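Local structure of choline dehydrogenase and related flavoproteins (Aspergillus oryzae, 3Q9T) at residues 310-315 and 462-467; 417-422 and 469-474; 487-490 and 496-499. The protein is a formate oxidase of the glucose-methanol-choline oxidoreductase family that carries 8-formyl-FAD at its catalytic site. All coordinates share one frame; numbering follows the deposited sequence.

Interaction 1 of 3, residues 310-315 and 462-467; sequences VPFVLR and EGIRFS
Val-310 and Phe-312 of strand 308-316 pack against Ile-464 and Ser-467 of helix 454-473, a helix laid on one face of the large mixed beta-sheet of this GMC oxidoreductase. The short segments run in roughly the same direction, their axes 30° apart and 10.0 Å from each other at closest approach. Val-310 and Phe-312, two apart on the strand, point toward the helix. The tight end is apolar: CG1 of Val-310, anti to its backbone nitrogen (chi1 173°), meets CD1 of Ile-464 at 3.7 Å, and the two side chains cross at about a right angle. Next to it the Phe-312 ring turns its rim to the helix. CZ lies 3.8 Å from CB of Ser-467, which sits near the ring plane, while CG2 of Ile-464 approaches obliquely and more loosely, 4.5 Å from CD2 of Phe-312. Tyr-468 also meets this ring, and Val-419 and Val-421 of the adjoining strand touch it, so both the helix and the adjoining strand contact the ring.

The helix side turned from the strand is polar and, at Arg-465, partly exposed. In the conformer described, Arg-465 points away from the strand and grips Glu-462 side-on, NE to OE1 and NH2 to OE2 in two nearly straight bonds within the guanidinium plane; its NH1 turns to the carbonyl of Leu-491. On the buried side, the hydroxyl of Ser-467 is satisfied inside the helix: OG donates to the carbonyl oxygen of Gly-463 at 2.8 Å, sharing that acceptor with Ser-467 N.

Interaction 2 of 3, residues 417-422 and 469-474; sequences LTVVVD and DLLFKG
Leu-471 of helix 454-473 meets Leu-417 and Val-419 of strand 415-423, and the contact between the segments is wholly apolar. Both strand residues point their side chains at the helix, as expected of positions two apart on a beta-strand, and both reach Leu-471 tip to tip. The closer pair is CG2 of Val-419 with CD1 of Leu-471, 3.5 Å apart. The same CD1 lies 3.9 Å from CD2 of Leu-417, and CD2 of Leu-471 stands 4.1 Å from that same Leu-417 methyl, so the fork of the helix leucine faces one strand methyl with both branches. Its CG is anti to the carbonyl carbon (chi1 -66°), and the extended second torsion (167°) carries CD1 on toward the sheet. Contact is confined to these branch ends, and the nearest alpha carbons, those of Val-419 and Leu-471, remain 10.0 Å apart.

The polar interactions lie away from the Leu-471 contact. One helical turn apart, NZ of exposed Lys-473 forms a salt bridge with OD1 of Asp-469 at 3.1 Å, approaching from above the carboxylate plane; OD2 of Asp-469 is hydrogen-bonded to the hydroxyl of Tyr-364 on helix 362-365. In the strand, backbone bonds join Leu-417 to Leu-314 and Thr-418 to Val-397, tying it to a neighbour along each edge.

Further apolar packing extends the layer: Leu-470 turns to Leu-173, Ala-176 and Trp-177 of helix 167-179, while Leu-417 touches Phe-169 of that helix. The leucine and valine side chains thus join a helix to one face of an antiparallel part of the large mixed sheet, an arrangement consistent with the substrate-binding region of GMC oxidoreductases.

Interaction 3 of 3, residues 487-490 and 496-499; sequences WEMP and EMHR
Met-497 folds its side chain against Met-489 and Pro-490, the loop residues that precede its own helix. Its CG is anti to the carbonyl carbon (chi1 -80°), and bends at the next two torsions bring the thioether back over the loop. SD then lies 3.5 Å from CG of Pro-490 and 4.0 Å from CG of Met-489, while Met-497 CG approaches the carbonyl oxygen of Pro-490 to 3.3 Å. Met-489 is hooked as well: its CG stands anti to the backbone nitrogen (chi1 -174°), after which the chain turns twice, and the two methionines cross at about a right angle, with SD of Met-489 4.0 Å from CE of Met-497.

The connection after strand 481-485 packs here against the early part of helix 494-504, which it leads into. Pro-490 is central to it: its ring meets Met-497 SD through CG and Glu-496 through CB. The Glu-496 side chain runs obliquely past the proline. Its CB lies 3.5 Å from CB of Pro-490, and the chain, extended beyond CG, carries OE2 to 3.4 Å from the same proline atom.

Helix 454-473 lies beside Met-489, touching it through Ile-464 and Tyr-468. The second subunit of the assembly comes close at the outer residues, where Trp-487 packs on Pro-409 and Glu-488 on Lys-412 of that neighbouring chain.

Overall arrangement
Interactions 1 and 2 are buried and share helix 454-473 and one sheet: their strands are antiparallel neighbours, joined by backbone pairs such as Val-310 with Val-421, and their centres lie about 5 Å apart. Interaction 3 is more peripheral, only partly buried, and joins a loop to helix 494-504 close to the second subunit. It still meets interaction 1, whose Phe-312 and Ile-464 touch Met-489 while Ile-464 also touches Met-497; interaction 2 is about 7 Å away at the nearest atoms. Branched aliphatic groups, with one aromatic ring and a serine methylene in interaction 1, make the inner contacts, whereas thioethers, a proline and a carboxylate make the outer one.

Interaction 1 of 3, residues 310-315 and 462-467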
loop_
_atom_site.group_PDB
_atom_site.type_symbol
_atom_site.label_atom_id
_atom_site.label_comp_id
_atom_site.label_asym_id
_atom_site.label_seq_id
_atom_site.Cartn_x
_atom_site.Cartn_y
_atom_site.Cartn_z
ATOM N N VAL A 310 -13.839 -8.484 -2.409
ATOM C CA VAL A 310 -13.620 -8.422 -0.969
ATOM C C VAL A 310 -13.934 -9.777 -0.337
ATOM O O VAL A 310 -15.087 -10.095 -0.068
ATOM C CB VAL A 310 -14.430 -7.292 -0.281
ATOM C CG1 VAL A 310 -14.300 -7.393 1.244
ATOM C CG2 VAL A 310 -13.963 -5.933 -0.778
ATOM N N PRO A 311 -12.903 -10.595 -0.119
ATOM C CA PRO A 311 -13.172 -11.873 0.540
ATOM C C PRO A 311 -13.333 -11.682 2.039
ATOM O O PRO A 311 -12.824 -10.712 2.602
ATOM C CB PRO A 311 -11.901 -12.691 0.268
ATOM C CG PRO A 311 -11.092 -11.892 -0.724
ATOM C CD PRO A 311 -11.502 -10.472 -0.544
ATOM N N PHE A 312 -14.028 -12.611 2.678
ATOM C CA PHE A 312 -14.124 -12.618 4.125
ATOM C C PHE A 312 -14.220 -14.048 4.644
ATOM O O PHE A 312 -14.778 -14.926 3.979
ATOM C CB PHE A 312 -15.301 -11.751 4.599
ATOM C CG PHE A 312 -16.654 -12.315 4.290
ATOM C CD1 PHE A 312 -17.221 -13.282 5.105
ATOM C CD2 PHE A 312 -17.381 -11.856 3.195
ATOM C CE1 PHE A 312 -18.490 -13.788 4.827
ATOM C CE2 PHE A 312 -18.644 -12.360 2.916
ATOM C CZ PHE A 312 -19.202 -13.329 3.741
ATOM N N VAL A 313 -13.653 -14.279 5.821
ATOM C CA VAL A 313 -13.618 -15.620 6.408
ATOM C C VAL A 313 -14.561 -15.776 7.612
ATOM O O VAL A 313 -14.609 -14.921 8.497
ATOM C CB VAL A 313 -12.202 -15.983 6.868
ATOM C CG1 VAL A 313 -12.223 -17.259 7.734
ATOM C CG2 VAL A 313 -11.266 -16.137 5.660
ATOM N N LEU A 314 -15.316 -16.870 7.630
ATOM C CA LEU A 314 -16.051 -17.264 8.817
ATOM C C LEU A 314 -15.462 -18.538 9.411
ATOM O O LEU A 314 -15.163 -19.487 8.697
ATOM C CB LEU A 314 -17.523 -17.519 8.491
ATOM C CG LEU A 314 -18.286 -16.367 7.855
ATOM C CD1 LEU A 314 -19.755 -16.772 7.654
ATOM C CD2 LEU A 314 -18.151 -15.139 8.745
ATOM N N ARG A 315 -15.322 -18.566 10.729
ATOM C CA ARG A 315 -15.048 -19.816 11.404
ATOM C C ARG A 315 -16.366 -20.575 11.464
ATOM O O ARG A 315 -17.418 -20.017 11.761
ATOM C CB ARG A 315 -14.470 -19.596 12.796
ATOM C CG ARG A 315 -14.253 -20.888 13.564
ATOM C CD ARG A 315 -13.518 -20.629 14.859
ATOM N NE ARG A 315 -13.227 -21.864 15.576
ATOM C CZ ARG A 315 -12.023 -22.192 16.033
ATOM N NH1 ARG A 315 -11.000 -21.376 15.828
ATOM N NH2 ARG A 315 -11.838 -23.337 16.683
ATOM N N GLU A 462 -22.937 -3.846 -0.282
ATOM C CA GLU A 462 -24.214 -4.557 -0.299
ATOM C C GLU A 462 -24.108 -6.037 -0.665
ATOM O O GLU A 462 -24.978 -6.821 -0.297
ATOM C CB GLU A 462 -25.221 -3.836 -1.197
ATOM C CG GLU A 462 -25.583 -2.445 -0.664
ATOM C CD GLU A 462 -26.021 -2.500 0.790
ATOM O OE1 GLU A 462 -26.786 -3.424 1.131
ATOM O OE2 GLU A 462 -25.582 -1.647 1.590
ATOM N N GLY A 463 -23.049 -6.423 -1.382
ATOM C CA GLY A 463 -22.856 -7.824 -1.722
ATOM C C GLY A 463 -22.265 -8.607 -0.559
ATOM O O GLY A 463 -22.485 -9.807 -0.420
ATOM N N ILE A 464 -21.470 -7.925 0.259
ATOM C CA ILE A 464 -21.068 -8.454 1.544
ATOM C C ILE A 464 -22.326 -8.614 2.424
ATOM O O ILE A 464 -22.516 -9.653 3.044
ATOM C CB ILE A 464 -20.037 -7.520 2.224
ATOM C CG1 ILE A 464 -18.783 -7.379 1.349
ATOM C CG2 ILE A 464 -19.644 -8.042 3.606
ATOM C CD1 ILE A 464 -17.776 -6.334 1.883
ATOM N N ARG A 465 -23.206 -7.613 2.461
ATOM C CA ARG A 465 -24.404 -7.726 3.300
ATOM C C ARG A 465 -25.265 -8.917 2.843
ATOM O O ARG A 465 -25.642 -9.764 3.653
ATOM C CB ARG A 465 -25.215 -6.432 3.325
ATOM C CG ARG A 465 -26.234 -6.375 4.487
ATOM C CD ARG A 465 -27.169 -5.170 4.349
ATOM N NE ARG A 465 -26.419 -3.966 4.016
ATOM C CZ ARG A 465 -25.672 -3.282 4.876
ATOM N NH1 ARG A 465 -25.579 -3.677 6.145
ATOM N NH2 ARG A 465 -25.007 -2.204 4.465
ATOM N N PHE A 466 -25.549 -8.993 1.547
ATOM C CA PHE A 466 -26.255 -10.147 0.998
ATOM C C PHE A 466 -25.616 -11.471 1.440
ATOM O O PHE A 466 -26.327 -12.388 1.841
ATOM C CB PHE A 466 -26.305 -10.067 -0.526
ATOM C CG PHE A 466 -26.764 -11.334 -1.191
ATOM C CD1 PHE A 466 -28.040 -11.423 -1.733
ATOM C CD2 PHE A 466 -25.912 -12.434 -1.297
ATOM C CE1 PHE A 466 -28.466 -12.587 -2.358
ATOM C CE2 PHE A 466 -26.326 -13.598 -1.915
ATOM C CZ PHE A 466 -27.605 -13.679 -2.452
ATOM N N SER A 467 -24.285 -11.571 1.366
ATOM C CA SER A 467 -23.603 -12.807 1.745
ATOM C C SER A 467 -23.759 -13.127 3.227
ATOM O O SER A 467 -23.914 -14.296 3.597
ATOM C CB SER A 467 -22.112 -12.786 1.377
ATOM O OG SER A 467 -21.929 -12.553 0.001
#

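Interaction 2 of 3, residues 417-422 and 469-474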
loop_
_atom_site.group_PDB
_atom_site.type_symbol
_atom_site.label_atom_id
_atom_site.label_comp_id
_atom_site.label_asym_id
_atom_site.label_seq_id
_atom_site.Cartn_x
_atom_site.Cartn_y
_atom_site.Cartn_z
ATOM N N LEU A 417 -14.776 -21.075 6.372
ATOM C CA LEU A 417 -15.278 -20.850 5.031
ATOM C C LEU A 417 -14.664 -19.533 4.550
ATOM O O LEU A 417 -14.607 -18.565 5.300
ATOM C CB LEU A 417 -16.802 -20.764 5.053
ATOM C CG LEU A 417 -17.506 -20.107 3.859
ATOM C CD1 LEU A 417 -17.452 -20.982 2.616
ATOM C CD2 LEU A 417 -18.946 -19.793 4.216
ATOM N N THR A 418 -14.184 -19.495 3.315
ATOM C CA THR A 418 -13.726 -18.238 2.730
ATOM C C THR A 418 -14.682 -17.821 1.610
ATOM O O THR A 418 -14.744 -18.473 0.569
ATOM C CB THR A 418 -12.291 -18.345 2.165
ATOM O OG1 THR A 418 -11.389 -18.787 3.188
ATOM C CG2 THR A 418 -11.821 -16.990 1.619
ATOM N N VAL A 419 -15.437 -16.749 1.835
ATOM C CA VAL A 419 -16.386 -16.262 0.839
ATOM C C VAL A 419 -15.726 -15.176 0.007
ATOM O O VAL A 419 -15.309 -14.143 0.534
ATOM C CB VAL A 419 -17.656 -15.644 1.488
ATOM C CG1 VAL A 419 -18.571 -15.067 0.422
ATOM C CG2 VAL A 419 -18.391 -16.665 2.321
ATOM N N VAL A 420 -15.625 -15.405 -1.296
ATOM C CA VAL A 420 -15.053 -14.404 -2.173
ATOM C C VAL A 420 -16.187 -13.561 -2.777
ATOM O O VAL A 420 -16.971 -14.048 -3.596
ATOM C CB VAL A 420 -14.180 -15.055 -3.273
ATOM C CG1 VAL A 420 -13.496 -13.995 -4.088
ATOM C CG2 VAL A 420 -13.141 -15.980 -2.647
ATOM N N VAL A 421 -16.297 -12.313 -2.339
ATOM C CA VAL A 421 -17.320 -11.425 -2.884
ATOM C C VAL A 421 -16.727 -10.647 -4.064
ATOM O O VAL A 421 -15.974 -9.670 -3.914
ATOM C CB VAL A 421 -17.950 -10.516 -1.799
ATOM C CG1 VAL A 421 -19.154 -9.782 -2.351
ATOM C CG2 VAL A 421 -18.386 -11.356 -0.623
ATOM N N ASP A 422 -17.040 -11.150 -5.250
ATOM C CA ASP A 422 -16.455 -10.674 -6.486
ATOM C C ASP A 422 -17.460 -9.776 -7.227
ATOM O O ASP A 422 -18.482 -10.262 -7.708
ATOM C CB ASP A 422 -16.099 -11.903 -7.321
ATOM C CG ASP A 422 -15.526 -11.563 -8.673
ATOM O OD1 ASP A 422 -15.717 -10.419 -9.148
ATOM O OD2 ASP A 422 -14.901 -12.464 -9.279
ATOM N N ASP A 469 -26.279 -12.026 5.292
ATOM C CA ASP A 469 -27.673 -12.458 5.446
ATOM C C ASP A 469 -27.835 -13.934 5.130
ATOM O O ASP A 469 -28.454 -14.681 5.882
ATOM C CB ASP A 469 -28.584 -11.657 4.519
ATOM C CG ASP A 469 -28.734 -10.231 4.956
ATOM O OD1 ASP A 469 -28.343 -9.930 6.098
ATOM O OD2 ASP A 469 -29.244 -9.415 4.167
ATOM N N LEU A 470 -27.264 -14.344 4.008
ATOM C CA LEU A 470 -27.404 -15.707 3.510
ATOM C C LEU A 470 -26.843 -16.699 4.519
ATOM O O LEU A 470 -27.426 -17.746 4.787
ATOM C CB LEU A 470 -26.641 -15.806 2.186
ATOM C CG LEU A 470 -26.579 -16.987 1.212
ATOM C CD1 LEU A 470 -25.171 -17.541 1.163
ATOM C CD2 LEU A 470 -27.635 -18.079 1.429
ATOM N N LEU A 471 -25.706 -16.350 5.095
ATOM C CA LEU A 471 -24.943 -17.316 5.849
ATOM C C LEU A 471 -25.295 -17.261 7.331
ATOM O O LEU A 471 -25.255 -18.290 8.013
ATOM C CB LEU A 471 -23.441 -17.108 5.623
ATOM C CG LEU A 471 -22.900 -17.366 4.205
ATOM C CD1 LEU A 471 -21.481 -16.807 4.048
ATOM C CD2 LEU A 471 -22.925 -18.850 3.830
ATOM N N PHE A 472 -25.644 -16.070 7.819
ATOM C CA PHE A 472 -26.029 -15.887 9.227
ATOM C C PHE A 472 -27.520 -16.056 9.486
ATOM O O PHE A 472 -27.935 -16.202 10.628
ATOM C CB PHE A 472 -25.571 -14.523 9.771
ATOM C CG PHE A 472 -24.136 -14.501 10.197
ATOM C CD1 PHE A 472 -23.791 -14.682 11.525
ATOM C CD2 PHE A 472 -23.126 -14.328 9.266
ATOM C CE1 PHE A 472 -22.470 -14.676 11.912
ATOM C CE2 PHE A 472 -21.807 -14.322 9.652
ATOM C CZ PHE A 472 -21.481 -14.497 10.976
ATOM N N LYS A 473 -28.324 -16.024 8.436
ATOM C CA LYS A 473 -29.774 -16.097 8.606
ATOM C C LYS A 473 -30.361 -17.225 7.775
ATOM O O LYS A 473 -31.488 -17.638 8.004
ATOM C CB LYS A 473 -30.452 -14.794 8.166
ATOM C CG LYS A 473 -30.019 -13.540 8.893
ATOM C CD LYS A 473 -30.774 -12.353 8.322
ATOM C CE LYS A 473 -30.277 -11.043 8.880
ATOM N NZ LYS A 473 -30.750 -9.887 8.045
ATOM N N GLY A 474 -29.609 -17.701 6.782
ATOM C CA GLY A 474 -30.131 -18.717 5.887
ATOM C C GLY A 474 -30.393 -20.034 6.593
ATOM O O GLY A 474 -29.621 -20.448 7.461
#

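Interaction 3 of 3, residues 487-490 and 496-499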
loop_
_atom_site.group_PDB
_atom_site.type_symbol
_atom_site.label_atom_id
_atom_site.label_comp_id
_atom_site.label_asym_id
_atom_site.label_seq_id
_atom_site.Cartn_x
_atom_site.Cartn_y
_atom_site.Cartn_z
ATOM N N TRP A 487 -11.983 -10.186 12.601
ATOM C CA TRP A 487 -12.811 -9.373 13.494
ATOM C C TRP A 487 -14.115 -9.189 12.761
ATOM O O TRP A 487 -14.291 -9.766 11.695
ATOM C CB TRP A 487 -12.163 -8.015 13.795
ATOM C CG TRP A 487 -11.646 -7.330 12.576
ATOM C CD1 TRP A 487 -12.383 -6.759 11.584
ATOM C CD2 TRP A 487 -10.274 -7.143 12.216
ATOM N NE1 TRP A 487 -11.555 -6.231 10.626
ATOM C CE2 TRP A 487 -10.257 -6.451 10.990
ATOM C CE3 TRP A 487 -9.062 -7.497 12.807
ATOM C CZ2 TRP A 487 -9.061 -6.104 10.334
ATOM C CZ3 TRP A 487 -7.882 -7.152 12.161
ATOM C CH2 TRP A 487 -7.893 -6.460 10.937
ATOM N N GLU A 488 -15.022 -8.394 13.320
ATOM C CA GLU A 488 -16.366 -8.271 12.778
ATOM C C GLU A 488 -16.410 -7.332 11.584
ATOM O O GLU A 488 -15.807 -6.258 11.610
ATOM C CB GLU A 488 -17.329 -7.736 13.840
ATOM C CG GLU A 488 -17.421 -8.573 15.097
ATOM C CD GLU A 488 -17.809 -7.732 16.311
ATOM O OE1 GLU A 488 -19.028 -7.520 16.528
ATOM O OE2 GLU A 488 -16.887 -7.272 17.034
ATOM N N MET A 489 -17.143 -7.748 10.554
ATOM C CA MET A 489 -17.413 -6.914 9.395
ATOM C C MET A 489 -18.361 -5.805 9.844
ATOM O O MET A 489 -19.442 -6.078 10.348
ATOM C CB MET A 489 -18.015 -7.757 8.251
ATOM C CG MET A 489 -18.211 -6.991 6.936
ATOM S SD MET A 489 -16.651 -6.608 6.097
ATOM C CE MET A 489 -16.208 -8.262 5.583
ATOM N N PRO A 490 -17.946 -4.541 9.682
ATOM C CA PRO A 490 -18.691 -3.408 10.256
ATOM C C PRO A 490 -19.959 -3.059 9.477
ATOM O O PRO A 490 -20.172 -1.898 9.123
ATOM C CB PRO A 490 -17.682 -2.259 10.150
ATOM C CG PRO A 490 -16.879 -2.606 8.912
ATOM C CD PRO A 490 -16.729 -4.108 8.967
ATOM N N GLU A 496 -17.896 2.892 8.074
ATOM C CA GLU A 496 -16.855 1.909 8.303
ATOM C C GLU A 496 -16.737 0.950 7.129
ATOM O O GLU A 496 -15.634 0.528 6.783
ATOM C CB GLU A 496 -17.088 1.149 9.608
ATOM C CG GLU A 496 -16.910 2.001 10.871
ATOM C CD GLU A 496 -17.158 1.207 12.140
ATOM O OE1 GLU A 496 -17.945 1.684 12.986
ATOM O OE2 GLU A 496 -16.566 0.109 12.295
ATOM N N MET A 497 -17.867 0.621 6.509
ATOM C CA MET A 497 -17.861 -0.335 5.416
ATOM C C MET A 497 -17.062 0.235 4.252
ATOM O O MET A 497 -16.429 -0.501 3.501
ATOM C CB MET A 497 -19.287 -0.684 4.976
ATOM C CG MET A 497 -19.973 -1.699 5.875
ATOM S SD MET A 497 -18.963 -3.182 6.117
ATOM C CE MET A 497 -19.105 -3.908 4.461
ATOM N N HIS A 498 -17.112 1.559 4.118
ATOM C CA HIS A 498 -16.394 2.274 3.074
ATOM C C HIS A 498 -14.886 2.022 3.204
ATOM O O HIS A 498 -14.200 1.741 2.217
ATOM C CB HIS A 498 -16.707 3.766 3.179
ATOM C CG HIS A 498 -16.042 4.601 2.132
ATOM N ND1 HIS A 498 -16.745 5.242 1.136
ATOM C CD2 HIS A 498 -14.738 4.896 1.923
ATOM C CE1 HIS A 498 -15.900 5.897 0.358
ATOM N NE2 HIS A 498 -14.677 5.704 0.816
ATOM N N ARG A 499 -14.390 2.109 4.433
ATOM C CA ARG A 499 -12.989 1.866 4.736
ATOM C C ARG A 499 -12.661 0.375 4.615
ATOM O O ARG A 499 -11.633 -0.007 4.051
ATOM C CB ARG A 499 -12.676 2.361 6.148
ATOM C CG ARG A 499 -11.294 1.977 6.650
ATOM C CD ARG A 499 -10.204 2.869 6.077
ATOM N NE ARG A 499 -8.871 2.444 6.504
ATOM C CZ ARG A 499 -7.749 3.094 6.208
ATOM N NH1 ARG A 499 -7.801 4.208 5.493
ATOM N NH2 ARG A 499 -6.583 2.632 6.623
#